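Local coordinates for protein glycine cleavage system transcriptional repressor, putative (Vibrio cholerae, PDB 1U8S) that is a putative transcriptional repressor of the glycine cleavage system, built from two ACT domains and probably acting in the cytoplasm, at residues L106-F110 and L165-V171. Residues are numbered along the deposited sequence; the frame is centred on the assembly and turned at random.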
ATOM      1  N   LEU B 106     -11.235  20.350   0.933  1.00 48.30           N
ATOM      2  CA  LEU B 106     -11.203  19.950  -0.466  1.00 44.82           C
ATOM      3  C   LEU B 106     -10.869  18.478  -0.725  1.00 44.05           C
ATOM      4  O   LEU B 106     -11.517  17.826  -1.555  1.00 43.92           O
ATOM      5  CB  LEU B 106     -10.195  20.828  -1.208  1.00 44.40           C
ATOM      6  CG  LEU B 106     -10.224  20.785  -2.733  1.00 43.96           C
ATOM      7  CD1 LEU B 106     -11.511  21.437  -3.221  1.00 40.69           C
ATOM      8  CD2 LEU B 106      -9.005  21.510  -3.288  1.00 45.14           C
ATOM      9  N   THR B 107      -9.862  17.952  -0.031  1.00 40.40           N
ATOM     10  CA  THR B 107      -9.465  16.568  -0.238  1.00 37.38           C
ATOM     11  C   THR B 107     -10.603  15.575  -0.032  1.00 38.77           C
ATOM     12  O   THR B 107     -10.807  14.692  -0.861  1.00 38.41           O
ATOM     13  CB  THR B 107      -8.278  16.157   0.671  1.00 35.36           C
ATOM     14  OG1 THR B 107      -7.140  16.976   0.379  1.00 32.45           O
ATOM     15  CG2 THR B 107      -7.901  14.698   0.418  1.00 34.39           C
ATOM     16  N   GLU B 108     -11.353  15.713   1.058  1.00 41.12           N
ATOM     17  CA  GLU B 108     -12.448  14.783   1.336  1.00 41.64           C
ATOM     18  C   GLU B 108     -13.590  14.874   0.322  1.00 39.39           C
ATOM     19  O   GLU B 108     -14.440  13.983   0.247  1.00 38.47           O
ATOM     20  CB  GLU B 108     -12.973  14.990   2.759  1.00 43.80           C
ATOM     21  CG  GLU B 108     -13.225  16.437   3.114  1.00 49.86           C
ATOM     22  CD  GLU B 108     -12.177  17.000   4.063  1.00 52.65           C
ATOM     23  OE1 GLU B 108     -10.970  16.937   3.729  1.00 51.54           O
ATOM     24  OE2 GLU B 108     -12.572  17.508   5.140  1.00 53.27           O
ATOM     25  N   LYS B 109     -13.607  15.953  -0.454  1.00 38.37           N
ATOM     26  CA  LYS B 109     -14.613  16.142  -1.499  1.00 36.68           C
ATOM     27  C   LYS B 109     -14.272  15.147  -2.604  1.00 34.97           C
ATOM     28  O   LYS B 109     -15.144  14.507  -3.186  1.00 33.62           O
ATOM     29  CB  LYS B 109     -14.535  17.567  -2.052  1.00 38.34           C
ATOM     30  CG  LYS B 109     -15.075  18.629  -1.110  1.00 40.94           C
ATOM     31  CD  LYS B 109     -16.498  19.019  -1.486  1.00 45.76           C
ATOM     32  CE  LYS B 109     -17.191  19.738  -0.350  1.00 46.15           C
ATOM     33  NZ  LYS B 109     -16.244  20.677   0.296  1.00 48.34           N
ATOM     34  N   PHE B 110     -12.978  15.010  -2.869  1.00 33.93           N
ATOM     35  CA  PHE B 110     -12.504  14.108  -3.902  1.00 30.75           C
ATOM     36  C   PHE B 110     -12.512  12.650  -3.511  1.00 30.65           C
ATOM     37  O   PHE B 110     -12.724  11.797  -4.365  1.00 33.62           O
ATOM     38  CB  PHE B 110     -11.142  14.573  -4.398  1.00 26.89           C
ATOM     39  CG  PHE B 110     -11.240  15.770  -5.306  1.00 27.09           C
ATOM     40  CD1 PHE B 110     -11.714  15.627  -6.614  1.00 23.85           C
ATOM     41  CD2 PHE B 110     -10.975  17.054  -4.832  1.00 26.35           C
ATOM     42  CE1 PHE B 110     -11.932  16.731  -7.424  1.00 23.78           C
ATOM     43  CE2 PHE B 110     -11.191  18.172  -5.642  1.00 25.68           C
ATOM     44  CZ  PHE B 110     -11.672  18.008  -6.940  1.00 24.75           C
ATOM     45  N   LEU B 165     -17.286  18.136 -11.144  1.00 32.87           N
ATOM     46  CA  LEU B 165     -16.945  18.392  -9.758  1.00 31.58           C
ATOM     47  C   LEU B 165     -15.911  19.520  -9.728  1.00 32.87           C
ATOM     48  O   LEU B 165     -16.089  20.523  -9.017  1.00 30.67           O
ATOM     49  CB  LEU B 165     -16.382  17.129  -9.116  1.00 31.34           C
ATOM     50  CG  LEU B 165     -16.010  17.216  -7.631  1.00 33.73           C
ATOM     51  CD1 LEU B 165     -17.202  17.709  -6.816  1.00 32.24           C
ATOM     52  CD2 LEU B 165     -15.556  15.839  -7.147  1.00 32.33           C
ATOM     53  N   CYS B 166     -14.843  19.358 -10.513  1.00 31.51           N
ATOM     54  CA  CYS B 166     -13.792  20.367 -10.603  1.00 30.21           C
ATOM     55  C   CYS B 166     -14.365  21.732 -10.992  1.00 30.28           C
ATOM     56  O   CYS B 166     -13.908  22.754 -10.499  1.00 31.25           O
ATOM     57  CB  CYS B 166     -12.712  19.949 -11.610  1.00 32.85           C
ATOM     58  SG  CYS B 166     -11.576  18.637 -11.024  1.00 35.62           S
ATOM     59  N   THR B 167     -15.355  21.768 -11.873  1.00 28.65           N
ATOM     60  CA  THR B 167     -15.942  23.057 -12.224  1.00 27.16           C
ATOM     61  C   THR B 167     -16.687  23.586 -11.012  1.00 28.20           C
ATOM     62  O   THR B 167     -16.539  24.746 -10.633  1.00 30.26           O
ATOM     63  CB  THR B 167     -16.953  22.959 -13.393  1.00 26.78           C
ATOM     64  OG1 THR B 167     -16.261  22.592 -14.580  1.00 27.76           O
ATOM     65  CG2 THR B 167     -17.643  24.295 -13.625  1.00 18.78           C
ATOM     66  N   ALA B 168     -17.493  22.721 -10.416  1.00 27.07           N
ATOM     67  CA  ALA B 168     -18.270  23.069  -9.232  1.00 29.48           C
ATOM     68  C   ALA B 168     -17.433  23.616  -8.078  1.00 29.31           C
ATOM     69  O   ALA B 168     -17.846  24.557  -7.401  1.00 31.89           O
ATOM     70  CB  ALA B 168     -19.044  21.850  -8.753  1.00 29.17           C
ATOM     71  N   LEU B 169     -16.262  23.029  -7.853  1.00 30.60           N
ATOM     72  CA  LEU B 169     -15.405  23.463  -6.755  1.00 32.03           C
ATOM     73  C   LEU B 169     -14.348  24.469  -7.202  1.00 33.26           C
ATOM     74  O   LEU B 169     -13.487  24.868  -6.412  1.00 32.43           O
ATOM     75  CB  LEU B 169     -14.737  22.250  -6.099  1.00 32.82           C
ATOM     76  CG  LEU B 169     -15.694  21.168  -5.584  1.00 33.16           C
ATOM     77  CD1 LEU B 169     -14.926  19.924  -5.195  1.00 33.24           C
ATOM     78  CD2 LEU B 169     -16.488  21.717  -4.412  1.00 32.07           C
ATOM     79  N   ASP B 170     -14.426  24.869  -8.472  1.00 33.60           N
ATOM     80  CA  ASP B 170     -13.517  25.850  -9.045  1.00 33.39           C
ATOM     81  C   ASP B 170     -12.031  25.551  -8.870  1.00 34.14           C
ATOM     82  O   ASP B 170     -11.268  26.422  -8.438  1.00 33.97           O
ATOM     83  CB  ASP B 170     -13.820  27.225  -8.456  1.00 34.62           C
ATOM     84  CG  ASP B 170     -12.972  28.316  -9.062  1.00 37.35           C
ATOM     85  OD1 ASP B 170     -12.844  28.341 -10.304  1.00 38.79           O
ATOM     86  OD2 ASP B 170     -12.448  29.153  -8.295  1.00 40.32           O
ATOM     87  N   VAL B 171     -11.613  24.331  -9.199  1.00 33.52           N
ATOM     88  CA  VAL B 171     -10.203  23.951  -9.081  1.00 33.62           C
ATOM     89  C   VAL B 171      -9.728  23.317 -10.382  1.00 36.58           C
ATOM     90  O   VAL B 171     -10.541  22.921 -11.224  1.00 37.36           O
ATOM     91  CB  VAL B 171      -9.971  22.922  -7.949  1.00 31.08           C
ATOM     92  CG1 VAL B 171     -10.529  23.436  -6.653  1.00 29.09           C
ATOM     93  CG2 VAL B 171     -10.622  21.586  -8.311  1.00 30.88           C
TER
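Phe110 and Leu106, at the start of helix 107-116, pack against Leu165, Cys166, Leu169 and Val171, at the end of helix 155-168 and the turn beyond it, in a largely apolar contact between the start of one helix and the end of the other in the second ACT domain. This is the βαββαβ ferredoxin-like fold, whose two helices lie together on one face of a four-stranded antiparallel sheet. No hydrogen bond crosses between the segments, so the fit rests on side-chain shape. The broad ring of Phe110 is met by several groups at once: Leu165 CD2 approaches obliquely, 3.7 Å from CE1, while Val171 CG2 lies at the ring edge, 4.0 Å from CZ. Leu165 stretches across to the ring because its CG stands anti to the backbone N (chi1 -178°). The buried Cys166, with a compact, weakly polar thiol, adds a sulfur-aromatic contact, its SG lying obliquely 5.2 Å from the centroid of the Phe110 ring. Beneath the contact, Phe110 and Val171 both rest on Val98 of strand 92-100. Buried, branched Leu106 also touches Ile143 and Ser100 of the sheet. Lys109 suits the exposed border: its methylenes cover Leu169, with CB 3.9 Å from Leu169 CD1 and CD 4.0 Å from Leu169 CD2. Helix 155-168 ends in a Schellman motif, in which Asp170 takes positive phi and Val171 N bonds back to Cys166 O. That reversal turns the chain toward strand 172-179 and points Val171 at the other helix. Its two methyls divide the work, CG2 going to Phe110 and CG1 lying 4.1 Å from Leu106 CD1, which also meets Leu169 CD1.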